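PDB 3MMI: myosin-4 from Saccharomyces cerevisiae, which moves along actin as a type V myosin motor and, recruited through SHE3, carries ASH1 and other mRNAs to the yeast bud. Local coordinates for residues D172-E177 and Y244-N249; I271-K276 and D293-L298; V275-L280 and A305-Y310; P300-A305 and I345-Q350. All blocks are in the same frame, centred on the assembly; numbering follows the deposited sequence.

Contact 1: D172-E177 and Y244-N249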
loop_
_atom_site.group_PDB
_atom_site.type_symbol
_atom_site.label_atom_id
_atom_site.label_comp_id
_atom_site.label_asym_id
_atom_site.label_seq_id
_atom_site.Cartn_x
_atom_site.Cartn_y
_atom_site.Cartn_z
ATOM N N ASP A 172 10.408 -6.424 16.353
ATOM C CA ASP A 172 10.559 -6.991 17.704
ATOM C C ASP A 172 9.386 -7.736 18.164
ATOM O O ASP A 172 9.538 -8.635 18.949
ATOM C CB ASP A 172 10.862 -5.946 18.796
ATOM C CG ASP A 172 12.308 -5.478 18.768
ATOM O OD1 ASP A 172 13.168 -6.272 18.371
ATOM O OD2 ASP A 172 12.582 -4.290 19.125
ATOM N N MET A 173 8.224 -7.386 17.663
ATOM C CA MET A 173 6.962 -8.072 18.008
ATOM C C MET A 173 6.902 -9.434 17.328
ATOM O O MET A 173 6.366 -10.353 17.860
ATOM C CB MET A 173 5.822 -7.153 17.507
ATOM C CG MET A 173 4.545 -7.218 18.261
ATOM S SD MET A 173 3.266 -6.216 17.580
ATOM C CE MET A 173 4.092 -5.154 16.405
ATOM N N VAL A 174 7.429 -9.548 16.090
ATOM C CA VAL A 174 7.051 -10.689 15.233
ATOM C C VAL A 174 8.212 -11.570 15.000
ATOM O O VAL A 174 8.048 -12.779 15.156
ATOM C CB VAL A 174 6.434 -10.273 13.851
ATOM C CG1 VAL A 174 6.309 -11.498 12.931
ATOM C CG2 VAL A 174 5.197 -9.500 13.996
ATOM N N LEU A 175 9.375 -11.023 14.648
ATOM C CA LEU A 175 10.513 -11.794 14.134
ATOM C C LEU A 175 11.678 -12.048 15.111
ATOM O O LEU A 175 12.544 -12.937 14.830
ATOM C CB LEU A 175 11.082 -11.018 12.935
ATOM C CG LEU A 175 10.193 -10.949 11.719
ATOM C CD1 LEU A 175 10.897 -10.206 10.623
ATOM C CD2 LEU A 175 9.826 -12.489 11.319
ATOM N N ASN A 176 11.776 -11.198 16.153
ATOM C CA ASN A 176 12.980 -11.132 17.057
ATOM C C ASN A 176 12.974 -12.294 18.003
ATOM O O ASN A 176 12.214 -12.314 18.953
ATOM C CB ASN A 176 12.970 -9.841 17.895
ATOM C CG ASN A 176 14.287 -9.608 18.651
ATOM O OD1 ASN A 176 15.114 -10.507 18.800
ATOM N ND2 ASN A 176 14.466 -8.382 19.118
ATOM N N GLU A 177 13.794 -13.305 17.725
ATOM C CA GLU A 177 13.681 -14.527 18.533
ATOM C C GLU A 177 14.085 -14.273 19.964
ATOM O O GLU A 177 13.536 -14.932 20.868
ATOM C CB GLU A 177 14.467 -15.702 17.936
ATOM C CG GLU A 177 15.974 -15.465 17.752
ATOM C CD GLU A 177 16.789 -16.106 18.887
ATOM O OE1 GLU A 177 16.195 -16.933 19.600
ATOM O OE2 GLU A 177 17.992 -15.762 19.061
ATOM N N TYR A 244 7.917 -21.876 13.574
ATOM C CA TYR A 244 6.691 -22.079 14.303
ATOM C C TYR A 244 6.253 -20.887 15.207
ATOM O O TYR A 244 5.080 -20.478 15.225
ATOM C CB TYR A 244 6.784 -23.325 15.159
ATOM C CG TYR A 244 5.573 -23.485 16.047
ATOM C CD1 TYR A 244 4.413 -24.108 15.539
ATOM C CD2 TYR A 244 5.560 -23.001 17.374
ATOM C CE1 TYR A 244 3.258 -24.252 16.314
ATOM C CE2 TYR A 244 4.346 -23.129 18.201
ATOM C CZ TYR A 244 3.228 -23.788 17.630
ATOM O OH TYR A 244 2.066 -23.989 18.303
ATOM N N GLU A 245 7.206 -20.271 15.886
ATOM C CA GLU A 245 6.948 -19.093 16.710
ATOM C C GLU A 245 6.560 -17.814 15.918
ATOM O O GLU A 245 5.629 -17.117 16.340
ATOM C CB GLU A 245 8.142 -18.807 17.617
ATOM C CG GLU A 245 8.441 -19.985 18.584
ATOM C CD GLU A 245 7.232 -20.308 19.572
ATOM O OE1 GLU A 245 6.531 -19.450 20.066
ATOM O OE2 GLU A 245 6.891 -21.462 19.839
ATOM N N VAL A 246 7.219 -17.532 14.788
ATOM C CA VAL A 246 6.812 -16.431 13.905
ATOM C C VAL A 246 5.423 -16.688 13.380
ATOM O O VAL A 246 4.660 -15.756 13.169
ATOM C CB VAL A 246 7.834 -16.297 12.721
ATOM C CG1 VAL A 246 7.384 -15.197 11.675
ATOM C CG2 VAL A 246 9.312 -16.104 13.366
ATOM N N ASP A 247 5.121 -17.937 13.071
ATOM C CA ASP A 247 3.804 -18.309 12.557
ATOM C C ASP A 247 2.673 -17.889 13.498
ATOM O O ASP A 247 1.742 -17.216 13.081
ATOM C CB ASP A 247 3.654 -19.847 12.402
ATOM C CG ASP A 247 3.109 -20.256 11.050
ATOM O OD1 ASP A 247 2.691 -19.381 10.263
ATOM O OD2 ASP A 247 3.237 -21.437 10.662
ATOM N N ARG A 248 2.851 -18.209 14.774
ATOM C CA ARG A 248 1.959 -17.753 15.825
ATOM C C ARG A 248 1.910 -16.228 15.941
ATOM O O ARG A 248 0.842 -15.671 16.195
ATOM C CB ARG A 248 2.363 -18.366 17.169
ATOM C CG ARG A 248 2.718 -19.842 17.096
ATOM N N ASN A 249 3.041 -15.539 15.769
ATOM C CA ASN A 249 3.000 -14.086 15.953
ATOM C C ASN A 249 2.208 -13.543 14.825
ATOM O O ASN A 249 1.438 -12.535 15.002
ATOM C CB ASN A 249 4.395 -13.440 16.025
ATOM C CG ASN A 249 5.138 -13.829 17.280
ATOM O OD1 ASN A 249 6.393 -13.759 17.367
ATOM N ND2 ASN A 249 4.411 -14.120 18.297
#
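Val246 packs against both Val174 and Leu175 and carries most of the apolar contact. Its CG1 lies anti to the backbone N (chi1 176°), which turns that methyl to the other segment. CG1 of Val246 meets CD2 of Leu175 at 3.7 Å. The same methyl is 4.1 Å from CG1 of Val174, and here the two valine side chains cross at about a right angle. The second branch, CG2 of Val246, rests 4.0 Å from the carbonyl O of Val174. Leu175 starts out directed away from helix 240-257, but its branched end swings back and brings CD2 to the valine. Cutting Val246 back to an alanine is likely to leave a gap beside Leu175 CD2 and Val174 CG1, since both branches that fill it would be gone.

One turn further on, Asn249 runs antiparallel to the side chain of Val174. Its CB lies 4.1 Å from CG1 of Val174. The backbones come closest at this pair, with CA of Val174 and CA of Asn249 5.3 Å apart. The amide end of Asn249 lies beside the carbonyl groups of Met173 and Val174, at the end of helix 170-174.

Phe180 touches Val246 and Asn249, and Leu227 of helix 209-234 covers Val174 and Leu175. Tyr242 OH hydrogen-bonds to the carbonyl O of Leu175 and gives the chain a further tie here. The arrangement is apolar packing of helix 170-174 and the turn after it on helix 240-257, within the all-helical globular tail, the dilute domain of type V myosins.

Contact 2: I271-K276 and D293-L298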
loop_
_atom_site.group_PDB
_atom_site.type_symbol
_atom_site.label_atom_id
_atom_site.label_comp_id
_atom_site.label_asym_id
_atom_site.label_seq_id
_atom_site.Cartn_x
_atom_site.Cartn_y
_atom_site.Cartn_z
ATOM N N ILE A 271 5.873 -13.938 3.375
ATOM C CA ILE A 271 6.462 -14.134 4.691
ATOM C C ILE A 271 5.849 -15.399 5.271
ATOM O O ILE A 271 6.512 -16.173 5.912
ATOM C CB ILE A 271 6.297 -12.947 5.726
ATOM C CG1 ILE A 271 6.825 -13.400 7.052
ATOM C CG2 ILE A 271 4.797 -12.587 6.022
ATOM C CD1 ILE A 271 8.379 -13.591 7.094
ATOM N N ILE A 272 4.564 -15.677 4.975
ATOM C CA ILE A 272 3.952 -16.937 5.377
ATOM C C ILE A 272 4.632 -18.186 4.733
ATOM O O ILE A 272 5.006 -19.116 5.455
ATOM C CB ILE A 272 2.409 -17.052 5.040
ATOM C CG1 ILE A 272 1.482 -16.038 5.791
ATOM C CG2 ILE A 272 1.863 -18.492 5.181
ATOM C CD1 ILE A 272 1.632 -16.284 7.087
ATOM N N GLN A 273 4.912 -18.183 3.446
ATOM C CA GLN A 273 5.656 -19.288 2.856
ATOM C C GLN A 273 7.070 -19.477 3.400
ATOM O O GLN A 273 7.489 -20.579 3.528
ATOM C CB GLN A 273 5.697 -19.222 1.343
ATOM C CG GLN A 273 4.384 -19.090 0.673
ATOM C CD GLN A 273 3.758 -20.368 0.345
ATOM O OE1 GLN A 273 3.854 -21.352 1.062
ATOM N NE2 GLN A 273 3.084 -20.374 -0.756
ATOM N N ALA A 274 7.746 -18.380 3.753
ATOM C CA ALA A 274 9.200 -18.411 4.216
ATOM C C ALA A 274 9.174 -19.147 5.545
ATOM O O ALA A 274 9.958 -20.024 5.806
ATOM C CB ALA A 274 9.698 -16.962 4.428
ATOM N N VAL A 275 8.235 -18.783 6.430
ATOM C CA VAL A 275 8.301 -19.471 7.705
ATOM C C VAL A 275 7.691 -20.878 7.619
ATOM O O VAL A 275 8.065 -21.785 8.405
ATOM C CB VAL A 275 7.683 -18.649 8.904
ATOM C CG1 VAL A 275 8.399 -17.258 9.023
ATOM C CG2 VAL A 275 6.171 -18.498 8.773
ATOM N N LYS A 276 6.862 -21.163 6.635
ATOM C CA LYS A 276 6.434 -22.527 6.465
ATOM C C LYS A 276 7.566 -23.382 5.938
ATOM O O LYS A 276 7.731 -24.479 6.348
ATOM C CB LYS A 276 5.155 -22.674 5.622
ATOM C CG LYS A 276 3.878 -22.261 6.338
ATOM C CD LYS A 276 2.648 -22.439 5.492
ATOM C CE LYS A 276 1.356 -22.239 6.263
ATOM N NZ LYS A 276 1.329 -22.855 7.576
ATOM N N ASP A 293 9.628 -27.158 -7.560
ATOM C CA ASP A 293 9.753 -26.966 -8.983
ATOM C C ASP A 293 8.450 -26.365 -9.441
ATOM O O ASP A 293 7.373 -26.923 -9.157
ATOM C CB ASP A 293 9.977 -28.327 -9.680
ATOM C CG ASP A 293 11.453 -28.786 -9.664
ATOM O OD1 ASP A 293 12.366 -28.112 -9.141
ATOM O OD2 ASP A 293 11.722 -29.870 -10.189
ATOM N N PHE A 294 8.496 -25.305 -10.202
ATOM C CA PHE A 294 7.259 -24.728 -10.775
ATOM C C PHE A 294 6.323 -24.290 -9.667
ATOM O O PHE A 294 5.104 -24.433 -9.785
ATOM C CB PHE A 294 6.452 -25.678 -11.708
ATOM C CG PHE A 294 7.243 -26.763 -12.359
ATOM C CD1 PHE A 294 8.418 -26.497 -13.090
ATOM C CD2 PHE A 294 6.798 -28.085 -12.258
ATOM C CE1 PHE A 294 9.160 -27.601 -13.709
ATOM C CE2 PHE A 294 7.525 -29.161 -12.867
ATOM C CZ PHE A 294 8.714 -28.910 -13.578
ATOM N N TRP A 295 6.930 -23.714 -8.627
ATOM C CA TRP A 295 6.262 -23.084 -7.525
ATOM C C TRP A 295 6.903 -21.708 -7.387
ATOM O O TRP A 295 8.085 -21.570 -7.071
ATOM C CB TRP A 295 6.489 -23.995 -6.316
ATOM C CG TRP A 295 5.840 -23.557 -4.999
ATOM C CD1 TRP A 295 4.645 -24.059 -4.443
ATOM C CD2 TRP A 295 6.339 -22.577 -4.037
ATOM N NE1 TRP A 295 4.386 -23.442 -3.247
ATOM C CE2 TRP A 295 5.396 -22.531 -2.972
ATOM C CE3 TRP A 295 7.443 -21.731 -3.997
ATOM C CZ2 TRP A 295 5.583 -21.691 -1.854
ATOM C CZ3 TRP A 295 7.635 -20.955 -2.964
ATOM C CH2 TRP A 295 6.708 -20.907 -1.865
ATOM N N TYR A 296 6.100 -20.689 -7.625
ATOM C CA TYR A 296 6.554 -19.288 -7.826
ATOM C C TYR A 296 6.173 -18.240 -6.724
ATOM O O TYR A 296 6.523 -17.035 -6.890
ATOM C CB TYR A 296 6.043 -18.811 -9.209
ATOM C CG TYR A 296 6.392 -19.810 -10.336
ATOM C CD1 TYR A 296 7.693 -19.776 -10.998
ATOM C CD2 TYR A 296 5.447 -20.786 -10.745
ATOM C CE1 TYR A 296 8.008 -20.616 -11.973
ATOM C CE2 TYR A 296 5.771 -21.686 -11.747
ATOM C CZ TYR A 296 7.065 -21.590 -12.368
ATOM O OH TYR A 296 7.360 -22.454 -13.368
ATOM N N ALA A 297 5.463 -18.632 -5.648
ATOM C CA ALA A 297 5.284 -17.617 -4.546
ATOM C C ALA A 297 6.701 -16.921 -4.079
ATOM O O ALA A 297 6.735 -15.739 -3.756
ATOM C CB ALA A 297 4.603 -18.208 -3.391
ATOM N N LEU A 298 7.744 -17.739 -4.009
ATOM C CA LEU A 298 9.128 -17.335 -3.731
ATOM C C LEU A 298 9.992 -17.730 -4.883
ATOM O O LEU A 298 9.781 -18.843 -5.423
ATOM C CB LEU A 298 9.666 -17.967 -2.444
ATOM C CG LEU A 298 8.982 -17.373 -1.150
ATOM C CD1 LEU A 298 9.186 -18.245 0.108
ATOM C CD2 LEU A 298 9.233 -15.904 -0.826
#
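Gln273 meets Trp295, Ala297 and Leu298 with successive parts of its side chain. It lies on helix 269-279, whereas its three partners belong to the loop that leads from helix 285-292 to helix 300-308. At the base of Gln273, CB lies in the plane of the Trp295 ring, at its edge, 3.8 Å from CH2 of that ring. CB is also 3.8 Å from CD1 of Leu298. The chain then bends at CG (chi2 -90°), which carries the amide to the indole, where NE2 approaches obliquely. NE2 of Gln273 is modelled 3.0 Å from CZ2 of Trp295, short enough to be doubtful in detail. The amide and ring planes are 67° apart, so this is no stack. On one face of the indole sits CB of Ala297, 3.7 Å above the plane and offset toward the rim. That methyl also lies 3.7 Å from Gln273 NE2. With only a glycine on the helix here, the six-membered edge of Trp295 and the Ala297 methyl would probably lose their cover from Gln273.

Both segments belong to the DIL region of the globular tail, and the loop after helix 285-292 returns to helix 269-279, one helix earlier in the chain. Phe292 meets Trp295 edge-to-face, and Ile303 of helix 300-308 also touches this ring.

Ala274 follows, facing more to the flank. Its backbone N is 3.9 Å from CD1 of Leu298. Its methyl turns to Phe228 and Leu231 of helix 209-234 and to Ile306.

Contact 3: V275-L280 and A305-Y310; sequences VKILQL and AILLKY
The CG2 methyl of Ile306 is the bump at the middle of this contact. It fits between Ile277 and Leu278, neighbours on helix 269-279. It lies 4.0 Å from CG2 of Ile277 and 3.8 Å from CD2 of Leu278. This methyl is anti to the backbone N of Ile306 while CG1 takes the place beside that N (chi1 -73°), and the CB bond itself is directed at the opposing helix. Ile277 and Ile306 cross at about a right angle, branch against branch.

Ile277 CG2 in turn fits between Ile306 and Leu307. Its second neighbour is CD2 of Leu307, 4.0 Å away. The two helices thus interlock at this spot, each offering a methyl to a pair of side chains on the other.

Leu278 extends the fit to the turn after helix 300-308. Its CD2 touches both Ile306 CG2 and Tyr310, 3.8 Å from CD1 of the ring. Leu278 and Tyr310 run past each other in opposite directions. The ring edge also reaches the backbone: CE1 of Tyr310 is 3.8 Å from the carbonyl O of Leu278, which lies near the ring plane. The Tyr310 hydroxyl is held beyond this point by a hydrogen bond with the backbone N of Trp240.

Phe292 and Phe288 of helix 285-292 close in on Ile277 and Leu307 respectively. Such helix-to-helix apolar packing is characteristic of the helical bundles that build the globular tail, and here it lies in the DIL region.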
loop_
_atom_site.group_PDB
_atom_site.type_symbol
_atom_site.label_atom_id
_atom_site.label_comp_id
_atom_site.label_asym_id
_atom_site.label_seq_id
_atom_site.Cartn_x
_atom_site.Cartn_y
_atom_site.Cartn_z
ATOM N N VAL A 275 8.235 -18.783 6.430
ATOM C CA VAL A 275 8.301 -19.471 7.705
ATOM C C VAL A 275 7.691 -20.878 7.619
ATOM O O VAL A 275 8.065 -21.785 8.405
ATOM C CB VAL A 275 7.683 -18.649 8.904
ATOM C CG1 VAL A 275 8.399 -17.258 9.023
ATOM C CG2 VAL A 275 6.171 -18.498 8.773
ATOM N N LYS A 276 6.862 -21.163 6.635
ATOM C CA LYS A 276 6.434 -22.527 6.465
ATOM C C LYS A 276 7.566 -23.382 5.938
ATOM O O LYS A 276 7.731 -24.479 6.348
ATOM C CB LYS A 276 5.155 -22.674 5.622
ATOM C CG LYS A 276 3.878 -22.261 6.338
ATOM C CD LYS A 276 2.648 -22.439 5.492
ATOM C CE LYS A 276 1.356 -22.239 6.263
ATOM N NZ LYS A 276 1.329 -22.855 7.576
ATOM N N ILE A 277 8.366 -22.824 5.052
ATOM C CA ILE A 277 9.511 -23.557 4.554
ATOM C C ILE A 277 10.384 -24.023 5.713
ATOM O O ILE A 277 10.941 -25.096 5.690
ATOM C CB ILE A 277 10.292 -22.667 3.520
ATOM C CG1 ILE A 277 9.587 -22.842 2.177
ATOM C CG2 ILE A 277 11.711 -23.098 3.446
ATOM C CD1 ILE A 277 9.788 -21.782 1.302
ATOM N N LEU A 278 10.501 -23.185 6.730
ATOM C CA LEU A 278 11.377 -23.440 7.813
ATOM C C LEU A 278 10.903 -24.640 8.650
ATOM O O LEU A 278 11.698 -25.328 9.369
ATOM C CB LEU A 278 11.468 -22.190 8.691
ATOM C CG LEU A 278 12.431 -21.107 8.188
ATOM C CD1 LEU A 278 12.238 -19.826 9.050
ATOM C CD2 LEU A 278 13.907 -21.586 8.124
ATOM N N GLN A 279 9.592 -24.890 8.608
ATOM C CA GLN A 279 9.063 -26.031 9.295
ATOM C C GLN A 279 8.987 -27.333 8.457
ATOM O O GLN A 279 8.773 -28.357 9.033
ATOM C CB GLN A 279 7.703 -25.694 9.906
ATOM C CG GLN A 279 7.699 -24.438 10.753
ATOM C CD GLN A 279 6.305 -23.840 10.898
ATOM O OE1 GLN A 279 5.570 -24.336 11.718
ATOM N NE2 GLN A 279 5.945 -22.738 10.179
ATOM N N LEU A 280 9.112 -27.297 7.130
ATOM C CA LEU A 280 9.222 -28.534 6.360
ATOM C C LEU A 280 10.393 -29.409 6.797
ATOM O O LEU A 280 11.458 -28.933 7.174
ATOM C CB LEU A 280 9.192 -28.361 4.836
ATOM C CG LEU A 280 7.976 -27.526 4.352
ATOM C CD1 LEU A 280 8.115 -26.959 2.874
ATOM C CD2 LEU A 280 6.637 -28.247 4.591
ATOM N N ALA A 305 17.997 -18.217 -0.049
ATOM C CA ALA A 305 18.398 -17.302 1.074
ATOM C C ALA A 305 17.916 -17.836 2.410
ATOM O O ALA A 305 18.545 -17.724 3.495
ATOM C CB ALA A 305 17.840 -15.930 0.841
ATOM N N ILE A 306 16.723 -18.408 2.378
ATOM C CA ILE A 306 16.108 -18.849 3.644
ATOM C C ILE A 306 16.814 -20.110 4.175
ATOM O O ILE A 306 17.175 -20.200 5.337
ATOM C CB ILE A 306 14.607 -19.174 3.510
ATOM C CG1 ILE A 306 13.718 -17.905 3.353
ATOM C CG2 ILE A 306 14.123 -20.094 4.657
ATOM C CD1 ILE A 306 12.529 -18.243 2.532
ATOM N N LEU A 307 17.075 -21.052 3.296
ATOM C CA LEU A 307 17.764 -22.257 3.683
ATOM C C LEU A 307 19.295 -22.113 4.025
ATOM O O LEU A 307 19.818 -22.956 4.754
ATOM C CB LEU A 307 17.676 -23.295 2.539
ATOM C CG LEU A 307 16.235 -23.709 2.073
ATOM C CD1 LEU A 307 16.134 -24.717 0.971
ATOM C CD2 LEU A 307 15.527 -24.269 3.256
ATOM N N LEU A 308 20.027 -21.154 3.438
ATOM C CA LEU A 308 21.420 -20.949 3.822
ATOM C C LEU A 308 21.502 -20.464 5.252
ATOM O O LEU A 308 22.541 -20.559 5.838
ATOM C CB LEU A 308 22.085 -19.890 2.851
ATOM C CG LEU A 308 22.286 -20.498 1.467
ATOM C CD1 LEU A 308 22.527 -19.446 0.420
ATOM C CD2 LEU A 308 23.355 -21.574 1.487
ATOM N N LYS A 309 20.426 -19.830 5.762
ATOM C CA LYS A 309 20.344 -19.288 7.148
ATOM C C LYS A 309 19.949 -20.417 8.165
ATOM O O LYS A 309 19.806 -20.199 9.376
ATOM C CB LYS A 309 19.324 -18.158 7.233
ATOM C CG LYS A 309 19.706 -16.997 6.360
ATOM C CD LYS A 309 18.588 -15.973 6.452
ATOM C CE LYS A 309 18.678 -15.350 7.764
ATOM N NZ LYS A 309 18.658 -13.807 7.706
ATOM N N TYR A 310 19.725 -21.618 7.668
ATOM C CA TYR A 310 19.244 -22.652 8.541
ATOM C C TYR A 310 20.273 -23.256 9.504
ATOM O O TYR A 310 21.198 -23.909 9.106
ATOM C CB TYR A 310 18.624 -23.809 7.774
ATOM C CG TYR A 310 17.706 -24.627 8.644
ATOM C CD1 TYR A 310 16.315 -24.502 8.551
ATOM C CD2 TYR A 310 18.232 -25.508 9.605
ATOM C CE1 TYR A 310 15.473 -25.211 9.395
ATOM C CE2 TYR A 310 17.408 -26.236 10.436
ATOM C CZ TYR A 310 16.012 -26.080 10.324
ATOM O OH TYR A 310 15.151 -26.811 11.172
#

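Contact 4: P300-A305 and I345-Q350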
loop_
_atom_site.group_PDB
_atom_site.type_symbol
_atom_site.label_atom_id
_atom_site.label_comp_id
_atom_site.label_asym_id
_atom_site.label_seq_id
_atom_site.Cartn_x
_atom_site.Cartn_y
_atom_site.Cartn_z
ATOM N N PRO A 300 13.729 -18.944 -6.619
ATOM C CA PRO A 300 14.793 -19.785 -6.149
ATOM C C PRO A 300 15.855 -19.112 -5.256
ATOM O O PRO A 300 16.276 -19.761 -4.330
ATOM C CB PRO A 300 15.355 -20.373 -7.439
ATOM C CG PRO A 300 14.171 -20.331 -8.408
ATOM C CD PRO A 300 13.671 -18.908 -8.089
ATOM N N ALA A 301 16.182 -17.830 -5.463
ATOM C CA ALA A 301 17.260 -17.138 -4.673
ATOM C C ALA A 301 16.610 -16.896 -3.288
ATOM O O ALA A 301 17.274 -16.943 -2.271
ATOM C CB ALA A 301 17.642 -15.863 -5.316
ATOM N N GLN A 302 15.303 -16.551 -3.269
ATOM C CA GLN A 302 14.566 -16.295 -1.969
ATOM C C GLN A 302 14.523 -17.532 -1.159
ATOM O O GLN A 302 14.825 -17.575 0.021
ATOM C CB GLN A 302 13.191 -15.766 -2.266
ATOM C CG GLN A 302 13.218 -14.300 -2.718
ATOM C CD GLN A 302 11.898 -13.844 -3.247
ATOM O OE1 GLN A 302 11.198 -14.623 -3.858
ATOM N NE2 GLN A 302 11.646 -12.546 -3.216
ATOM N N ILE A 303 14.240 -18.644 -1.816
ATOM C CA ILE A 303 14.197 -19.883 -1.109
ATOM C C ILE A 303 15.571 -20.301 -0.656
ATOM O O ILE A 303 15.733 -20.840 0.488
ATOM C CB ILE A 303 13.589 -21.042 -1.981
ATOM C CG1 ILE A 303 12.164 -20.766 -2.394
ATOM C CG2 ILE A 303 13.761 -22.413 -1.309
ATOM C CD1 ILE A 303 11.654 -21.756 -3.355
ATOM N N GLN A 304 16.557 -20.175 -1.517
ATOM C CA GLN A 304 17.961 -20.385 -1.076
ATOM C C GLN A 304 18.350 -19.489 0.038
ATOM O O GLN A 304 19.042 -19.939 0.991
ATOM C CB GLN A 304 18.912 -20.235 -2.328
ATOM C CG GLN A 304 20.323 -20.686 -1.980
ATOM C CD GLN A 304 21.368 -20.096 -2.916
ATOM O OE1 GLN A 304 21.348 -18.942 -3.240
ATOM N NE2 GLN A 304 22.145 -20.947 -3.435
ATOM N N ALA A 305 17.997 -18.217 -0.049
ATOM C CA ALA A 305 18.398 -17.302 1.074
ATOM C C ALA A 305 17.916 -17.836 2.410
ATOM O O ALA A 305 18.545 -17.724 3.495
ATOM C CB ALA A 305 17.840 -15.930 0.841
ATOM N N ILE A 345 16.146 -10.827 -4.431
ATOM C CA ILE A 345 15.795 -11.473 -3.212
ATOM C C ILE A 345 14.866 -10.567 -2.347
ATOM O O ILE A 345 13.782 -11.069 -1.948
ATOM C CB ILE A 345 16.978 -11.876 -2.418
ATOM C CG1 ILE A 345 17.801 -12.905 -3.170
ATOM C CG2 ILE A 345 16.648 -12.382 -1.072
ATOM C CD1 ILE A 345 19.109 -13.353 -2.359
ATOM N N MET A 346 15.232 -9.268 -2.152
ATOM C CA MET A 346 14.364 -8.315 -1.466
ATOM C C MET A 346 13.097 -8.165 -2.263
ATOM O O MET A 346 13.116 -8.118 -3.486
ATOM C CB MET A 346 15.107 -6.946 -1.283
ATOM C CG MET A 346 16.444 -7.158 -0.629
ATOM S SD MET A 346 16.198 -7.304 1.146
ATOM C CE MET A 346 16.396 -8.991 1.356
ATOM N N LEU A 347 12.003 -7.950 -1.553
ATOM C CA LEU A 347 10.711 -7.409 -2.148
ATOM C C LEU A 347 10.604 -5.905 -2.008
ATOM O O LEU A 347 11.270 -5.378 -1.176
ATOM C CB LEU A 347 9.498 -8.006 -1.367
ATOM C CG LEU A 347 9.499 -9.522 -1.240
ATOM C CD1 LEU A 347 8.410 -10.088 -0.266
ATOM C CD2 LEU A 347 9.307 -10.177 -2.694
ATOM N N SER A 348 9.721 -5.290 -2.812
ATOM C CA SER A 348 9.305 -3.885 -2.802
ATOM C C SER A 348 7.806 -3.939 -2.625
ATOM O O SER A 348 7.169 -4.780 -3.215
ATOM C CB SER A 348 9.397 -3.242 -4.221
ATOM O OG SER A 348 10.640 -3.483 -4.645
ATOM N N ALA A 349 7.230 -2.884 -2.072
ATOM C CA ALA A 349 5.807 -2.781 -1.892
ATOM C C ALA A 349 5.153 -2.307 -3.177
ATOM O O ALA A 349 5.592 -1.310 -3.770
ATOM C CB ALA A 349 5.561 -1.799 -0.788
ATOM N N GLN A 350 4.104 -2.997 -3.596
ATOM C CA GLN A 350 3.410 -2.608 -4.788
ATOM C C GLN A 350 1.932 -2.855 -4.570
ATOM O O GLN A 350 1.576 -3.902 -4.057
ATOM C CB GLN A 350 3.913 -3.424 -6.010
ATOM C CG GLN A 350 5.478 -3.421 -6.240
ATOM C CD GLN A 350 6.008 -2.183 -7.028
ATOM O OE1 GLN A 350 5.222 -1.311 -7.461
ATOM N NE2 GLN A 350 7.326 -2.126 -7.240
#
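With CG beside its backbone N (chi1 -75°) and the chain extended beyond (chi2 170°), Gln302 stretches out from helix 300-308 to the loop at Ile345. Ile345 has CG1 beside its own N and CG2 anti to it, which sets its two branches against different alanines of the helix.

The polar contact is a hydrogen bond from Gln302 NE2 to the carbonyl O of Ile345, 2.9 Å long and nearly straight, with an N-H...O angle of 163°. The acceptor lies in the plane of the amide, whereas the donor is tilted from the carbonyl plane. CG of Gln302 lies 3.4 Å from the same O of Ile345. Leu347 crosses the glutamine at about a right angle and brings CD2 to 3.4 Å from Gln302 NE2.

The apolar half lies beside this bond. CG1 of Ile345 meets CB of Ala301 at 3.7 Å, and CG2 of Ile345 meets CB of Ala305 at 4.2 Å. The two alanine methyls, one turn apart, give the isoleucine a shallow seat on the helix.

Phe228 of helix 209-234 touches both Gln302 and Leu347. Within the helical globular tail, the contact joins helix 300-308 of the DIL region to the loop after helix 322-338. The other end of the Gln302 amide, OE1, accepts a hydrogen bond from the backbone N of Asn299. Both ends of this buried amide therefore bond to backbone atoms, which fixes its rotation.

In the fold
From the N terminus, contact 1 is the first to close, bringing the end of helix 170-174 to helix 240-257. It is complete before the others open. Helix 269-279 follows and starts both contact 2 and contact 3. Contact 2 closes first, on the loop at 293-298. Contact 3 starts from the same helix, shares Val275 and Lys276 with it, and closes later, on 305-310. Contact 4 opens at 300-305, before contact 3 has closed, so these two cross. They share Ala305 and helix 300-308. Val246 packs on Val275, joining contact 1 to the helix that contacts 2 and 3 use. Contact 4 finally ties the chain after helix 322-338 back to this region.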